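Local coordinates for mitogen activated protein kinase, putative (Leishmania donovani, PDB 4QNY), which probably transfers the gamma-phosphate of ATP to serine and threonine residues of target proteins, as a member of the mitogen-activated protein kinase family, at residues E10-V15 / R21-R26; Q133-L138 / Q304-P309. All blocks are in the same frame, centred on the assembly; numbering follows the deposited sequence. Where two conformers were deposited one is given.

Contact 1: E10-V15 / R21-R26; sequences ELQAEV and RYLLER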
loop_
_atom_site.group_PDB
_atom_site.type_symbol
_atom_site.label_atom_id
_atom_site.label_comp_id
_atom_site.label_asym_id
_atom_site.label_seq_id
_atom_site.Cartn_x
_atom_site.Cartn_y
_atom_site.Cartn_z
ATOM N N GLU A 10 -6.033 19.929 21.240
ATOM C CA GLU A 10 -5.765 20.897 20.183
ATOM C C GLU A 10 -6.352 20.402 18.867
ATOM O O GLU A 10 -6.873 21.184 18.071
ATOM C CB GLU A 10 -4.264 21.147 20.039
ATOM C CG GLU A 10 -3.926 22.292 19.101
ATOM C CD GLU A 10 -2.435 22.521 18.966
ATOM O OE1 GLU A 10 -1.684 22.145 19.891
ATOM O OE2 GLU A 10 -2.015 23.073 17.927
ATOM N N LEU A 11 -6.267 19.096 18.644
ATOM C CA LEU A 11 -6.836 18.490 17.446
ATOM C C LEU A 11 -8.359 18.525 17.499
ATOM O O LEU A 11 -9.020 18.748 16.484
ATOM C CB LEU A 11 -6.340 17.051 17.284
ATOM C CG LEU A 11 -4.840 16.859 17.056
ATOM C CD1 LEU A 11 -4.452 15.402 17.259
ATOM C CD2 LEU A 11 -4.445 17.329 15.665
ATOM N N GLN A 12 -8.910 18.310 18.691
ATOM C CA GLN A 12 -10.356 18.324 18.891
ATOM C C GLN A 12 -10.954 19.694 18.595
ATOM O O GLN A 12 -11.978 19.800 17.922
ATOM C CB GLN A 12 -10.700 17.904 20.322
ATOM C CG GLN A 12 -12.187 17.924 20.644
ATOM C CD GLN A 12 -12.948 16.795 19.975
ATOM O OE1 GLN A 12 -12.988 15.672 20.481
ATOM N NE2 GLN A 12 -13.560 17.087 18.833
ATOM N N ALA A 13 -10.306 20.738 19.103
ATOM C CA ALA A 13 -10.747 22.108 18.867
ATOM C C ALA A 13 -10.672 22.448 17.384
ATOM O O ALA A 13 -11.529 23.154 16.854
ATOM C CB ALA A 13 -9.911 23.084 19.680
ATOM N N GLU A 14 -9.643 21.932 16.723
ATOM C CA GLU A 14 -9.448 22.155 15.295
ATOM C C GLU A 14 -10.551 21.486 14.476
ATOM O O GLU A 14 -11.080 22.073 13.532
ATOM C CB GLU A 14 -8.077 21.635 14.862
ATOM C CG GLU A 14 -7.608 22.145 13.511
ATOM C CD GLU A 14 -6.266 21.566 13.107
ATOM O OE1 GLU A 14 -6.150 20.324 13.043
ATOM O OE2 GLU A 14 -5.326 22.350 12.857
ATOM N N VAL A 15 -10.897 20.256 14.848
ATOM C CA VAL A 15 -11.936 19.501 14.154
ATOM C C VAL A 15 -13.314 20.128 14.363
ATOM O O VAL A 15 -14.124 20.190 13.436
ATOM C CB VAL A 15 -11.956 18.024 14.617
ATOM C CG1 VAL A 15 -13.220 17.315 14.147
ATOM C CG2 VAL A 15 -10.717 17.298 14.116
ATOM N N ARG A 21 -19.385 17.173 14.600
ATOM C CA ARG A 21 -19.779 15.767 14.652
ATOM C C ARG A 21 -18.799 14.872 15.408
ATOM O O ARG A 21 -19.203 14.050 16.229
ATOM C CB ARG A 21 -19.953 15.221 13.230
ATOM C CG ARG A 21 -21.290 15.553 12.592
ATOM C CD ARG A 21 -21.309 15.239 11.100
ATOM N NE ARG A 21 -21.137 13.816 10.812
ATOM C CZ ARG A 21 -21.586 13.220 9.712
ATOM N NH1 ARG A 21 -22.244 13.919 8.798
ATOM N NH2 ARG A 21 -21.384 11.923 9.526
ATOM N N TYR A 22 -17.511 15.045 15.132
ATOM C CA TYR A 22 -16.511 14.057 15.522
ATOM C C TYR A 22 -15.883 14.293 16.893
ATOM O O TYR A 22 -15.339 15.363 17.171
ATOM C CB TYR A 22 -15.421 13.998 14.450
ATOM C CG TYR A 22 -15.978 13.732 13.069
ATOM C CD1 TYR A 22 -16.356 12.451 12.690
ATOM C CD2 TYR A 22 -16.144 14.763 12.153
ATOM C CE1 TYR A 22 -16.875 12.201 11.432
ATOM C CE2 TYR A 22 -16.663 14.522 10.893
ATOM C CZ TYR A 22 -17.026 13.239 10.539
ATOM O OH TYR A 22 -17.542 12.993 9.287
ATOM N N LEU A 23 -15.966 13.270 17.742
ATOM C CA LEU A 23 -15.331 13.273 19.055
ATOM C C LEU A 23 -14.061 12.431 18.996
ATOM O O LEU A 23 -14.109 11.240 18.688
ATOM C CB LEU A 23 -16.298 12.745 20.127
ATOM C CG LEU A 23 -15.958 12.712 21.629
ATOM C CD1 LEU A 23 -17.210 12.370 22.421
ATOM C CD2 LEU A 23 -14.851 11.727 22.002
ATOM N N LEU A 24 -12.924 13.048 19.304
ATOM C CA LEU A 24 -11.643 12.358 19.239
ATOM C C LEU A 24 -11.385 11.518 20.485
ATOM O O LEU A 24 -11.700 11.931 21.599
ATOM C CB LEU A 24 -10.508 13.362 19.051
ATOM C CG LEU A 24 -10.634 14.282 17.839
ATOM C CD1 LEU A 24 -9.356 15.068 17.656
ATOM C CD2 LEU A 24 -10.961 13.489 16.585
ATOM N N GLU A 25 -10.797 10.341 20.287
ATOM C CA GLU A 25 -10.508 9.441 21.396
ATOM C C GLU A 25 -9.010 9.183 21.553
ATOM O O GLU A 25 -8.455 9.377 22.634
ATOM C CB GLU A 25 -11.253 8.116 21.214
ATOM C CG GLU A 25 -12.759 8.230 21.398
ATOM C CD GLU A 25 -13.459 6.886 21.367
ATOM O OE1 GLU A 25 -12.890 5.929 20.802
ATOM O OE2 GLU A 25 -14.578 6.786 21.913
ATOM N N ARG A 26 -8.360 8.749 20.477
ATOM C CA ARG A 26 -6.935 8.431 20.531
ATOM C C ARG A 26 -6.286 8.400 19.150
ATOM O O ARG A 26 -6.929 8.069 18.155
ATOM C CB ARG A 26 -6.719 7.084 21.228
#
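Q12 reaches from helix 10-15 to the backbone of strand 22-26 and bonds to it at two points with the two ends of its side-chain amide. OE1 of Q12 accepts from the backbone N of L24 at 2.9 Å, in a nearly straight bond (168° at the hydrogen). This N-H lies tilted from the amide plane, by 27°. NE2 of Q12 gives a hydrogen to O of Y22 at 3.0 Å. Here the fit is flat on both sides: the carbonyl O lies in the plane of the Q12 amide, and the donor lies in the plane of the Y22 carbonyl. CG of Q12 stands anti to the backbone N (chi1 178°), and the chain then bends at chi2, which swings the amide across to the strand.

Apolar contacts accompany these two bonds. L24 points toward the helix and puts CD1 against its backbone, 3.4 Å from N of Q12. The same methyl lies 3.6 Å from CB of L11, in one of the two conformers of L11. V15 and Y22 cross at about a right angle, with CG1 of V15 4.0 Å from CB of Y22. The Y22 hydroxyl is bonded outside the contact, to N88. V15 also touches Y102 of strand 101-106, and L24 touches I37 of strand 34-41. The helix therefore lies against the N-lobe sheet, running nearly antiparallel to its first strand.

Strand 22-31 is an outermost strand of the sheet. Its backbone bonds to strand 34-41 through L23, while N of L24 and O of Y22 go to Q12. The two bonds together limit rotation of the Q12 amide, and the donor and acceptor pattern fixes which end is oxygen and which is nitrogen.

Contact 2: Q133-L138 / Q304-P309; sequences QALRAL and QAMRHP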
loop_
_atom_site.group_PDB
_atom_site.type_symbol
_atom_site.label_atom_id
_atom_site.label_comp_id
_atom_site.label_asym_id
_atom_site.label_seq_id
_atom_site.Cartn_x
_atom_site.Cartn_y
_atom_site.Cartn_z
ATOM N N GLN A 133 -8.178 -11.603 -0.228
ATOM C CA GLN A 133 -8.820 -10.301 -0.075
ATOM C C GLN A 133 -7.939 -9.192 -0.636
ATOM O O GLN A 133 -8.431 -8.250 -1.256
ATOM C CB GLN A 133 -9.140 -10.023 1.394
ATOM C CG GLN A 133 -10.374 -10.740 1.913
ATOM C CD GLN A 133 -10.594 -10.508 3.394
ATOM O OE1 GLN A 133 -11.506 -9.785 3.793
ATOM N NE2 GLN A 133 -9.753 -11.121 4.219
ATOM N N ALA A 134 -6.634 -9.314 -0.418
ATOM C CA ALA A 134 -5.680 -8.329 -0.912
ATOM C C ALA A 134 -5.598 -8.362 -2.435
ATOM O O ALA A 134 -5.547 -7.317 -3.085
ATOM C CB ALA A 134 -4.309 -8.566 -0.300
ATOM N N LEU A 135 -5.588 -9.567 -2.998
ATOM C CA LEU A 135 -5.534 -9.745 -4.446
ATOM C C LEU A 135 -6.815 -9.267 -5.115
ATOM O O LEU A 135 -6.776 -8.593 -6.143
ATOM C CB LEU A 135 -5.282 -11.212 -4.794
ATOM C CG LEU A 135 -3.875 -11.744 -4.524
ATOM C CD1 LEU A 135 -3.864 -13.260 -4.595
ATOM C CD2 LEU A 135 -2.887 -11.154 -5.517
ATOM N N ARG A 136 -7.950 -9.625 -4.524
ATOM C CA ARG A 136 -9.249 -9.205 -5.031
ATOM C C ARG A 136 -9.357 -7.681 -5.054
ATOM O O ARG A 136 -9.942 -7.102 -5.970
ATOM C CB ARG A 136 -10.368 -9.808 -4.180
ATOM C CG ARG A 136 -11.763 -9.420 -4.622
ATOM C CD ARG A 136 -12.784 -9.745 -3.547
ATOM N NE ARG A 136 -14.030 -9.011 -3.748
ATOM C CZ ARG A 136 -14.199 -7.731 -3.432
ATOM N NH1 ARG A 136 -13.201 -7.037 -2.900
ATOM N NH2 ARG A 136 -15.367 -7.143 -3.649
ATOM N N ALA A 137 -8.778 -7.038 -4.045
ATOM C CA ALA A 137 -8.763 -5.582 -3.975
ATOM C C ALA A 137 -7.873 -5.000 -5.067
ATOM O O ALA A 137 -8.226 -4.009 -5.705
ATOM C CB ALA A 137 -8.297 -5.120 -2.605
ATOM N N LEU A 138 -6.720 -5.627 -5.279
ATOM C CA LEU A 138 -5.784 -5.181 -6.305
ATOM C C LEU A 138 -6.367 -5.327 -7.705
ATOM O O LEU A 138 -6.090 -4.515 -8.586
ATOM C CB LEU A 138 -4.470 -5.956 -6.210
ATOM C CG LEU A 138 -3.525 -5.554 -5.080
ATOM C CD1 LEU A 138 -2.275 -6.412 -5.114
ATOM C CD2 LEU A 138 -3.172 -4.078 -5.180
ATOM N N GLN A 304 -4.256 -14.666 -12.128
ATOM C CA GLN A 304 -3.688 -16.000 -11.967
ATOM C C GLN A 304 -3.494 -16.355 -10.495
ATOM O O GLN A 304 -3.693 -17.501 -10.092
ATOM C CB GLN A 304 -2.355 -16.104 -12.709
ATOM C CG GLN A 304 -2.470 -16.057 -14.224
ATOM C CD GLN A 304 -1.117 -15.929 -14.897
ATOM O OE1 GLN A 304 -0.134 -15.540 -14.268
ATOM N NE2 GLN A 304 -1.060 -16.254 -16.185
ATOM N N ALA A 305 -3.105 -15.366 -9.696
ATOM C CA ALA A 305 -2.885 -15.577 -8.270
ATOM C C ALA A 305 -4.193 -15.893 -7.553
ATOM O O ALA A 305 -4.222 -16.700 -6.623
ATOM C CB ALA A 305 -2.221 -14.358 -7.650
ATOM N N MET A 306 -5.274 -15.256 -7.990
ATOM C CA MET A 306 -6.590 -15.509 -7.417
ATOM C C MET A 306 -7.100 -16.898 -7.787
ATOM O O MET A 306 -7.916 -17.476 -7.070
ATOM C CB MET A 306 -7.595 -14.449 -7.873
ATOM C CG MET A 306 -7.347 -13.065 -7.299
ATOM S SD MET A 306 -8.653 -11.896 -7.726
ATOM C CE MET A 306 -8.504 -11.849 -9.510
ATOM N N ARG A 307 -6.614 -17.429 -8.907
ATOM C CA ARG A 307 -7.033 -18.747 -9.378
ATOM C C ARG A 307 -6.050 -19.836 -8.958
ATOM O O ARG A 307 -6.225 -21.006 -9.298
ATOM C CB ARG A 307 -7.190 -18.750 -10.902
ATOM C CG ARG A 307 -8.193 -17.737 -11.431
ATOM C CD ARG A 307 -8.625 -18.079 -12.850
ATOM N NE ARG A 307 -8.570 -16.923 -13.740
ATOM C CZ ARG A 307 -7.616 -16.723 -14.644
ATOM N NH1 ARG A 307 -6.635 -17.606 -14.783
ATOM N NH2 ARG A 307 -7.643 -15.643 -15.413
ATOM N N HIS A 308 -5.017 -19.443 -8.222
ATOM C CA HIS A 308 -4.013 -20.382 -7.735
ATOM C C HIS A 308 -4.632 -21.376 -6.749
ATOM O O HIS A 308 -5.497 -21.006 -5.954
ATOM C CB HIS A 308 -2.857 -19.624 -7.078
ATOM C CG HIS A 308 -1.654 -20.471 -6.803
ATOM N ND1 HIS A 308 -1.478 -21.153 -5.619
ATOM C CD2 HIS A 308 -0.565 -20.745 -7.560
ATOM C CE1 HIS A 308 -0.334 -21.812 -5.658
ATOM N NE2 HIS A 308 0.240 -21.581 -6.826
ATOM N N PRO A 309 -4.195 -22.646 -6.807
ATOM C CA PRO A 309 -4.674 -23.720 -5.926
ATOM C C PRO A 309 -4.589 -23.408 -4.427
ATOM O O PRO A 309 -5.294 -24.041 -3.641
ATOM C CB PRO A 309 -3.751 -24.889 -6.278
ATOM C CG PRO A 309 -3.405 -24.657 -7.703
ATOM C CD PRO A 309 -3.297 -23.163 -7.856
#
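Two helices of the kinase C-lobe meet here: the long helix 124-143, which corresponds to alpha-E of protein kinases, and the short helix 302-306 that precedes the H308-P309 pair. The contact is apolar, and no hydrogen bond crosses it. L135 carries most of the contact on the long helix. It points toward the short helix and touches both A305 and M306. Its CD1 methyl lies 3.6 Å from CB of A305, and CD2 touches the same CB at 3.9 Å, so the fork of the leucine spans the small alanine. Its CB meets CG of M306 at 3.7 Å.

M306 reaches the backbone of the long helix with its sulfur. Its chain is extended through chi2 (-174°) and bends only at chi3. The straight part carries SD to a point 3.9 Å from CA of R136. The bend then turns CE aside. The R136 side chain leads away from the contact, and its guanidinium group forms a salt bridge with D80.

Helix 282-291 closes in on the same packing: M291 touches both L135 and A305, and L287 touches A305. H308 follows in the chain, and its NE2 is bonded to D286 of the same helix. Leucine, alanine and methionine thus join the last part of the kinase domain to alpha-E, an arrangement typical of the mainly helical C-lobe of the protein kinase fold.

From the N terminus, contact 1 closes first. It is a short loop: five residues separate 10-15 from 21-26, and it ties the N-terminal helix to the five-stranded sheet of the N-lobe. The chain then completes that sheet and passes into the C-lobe. Contact 2 opens on helix 124-143 and closes at 304-309, with 165 residues between its segments, joining an early C-lobe helix to the end of the kinase domain. The loops are in series and neither nest nor cross. They lie on opposite sides of the chain's centre, about 38 Å apart between centres, contact 1 in the N-lobe and contact 2 in the C-lobe. The bound ATP analogue and magnesium ion lie between the lobes.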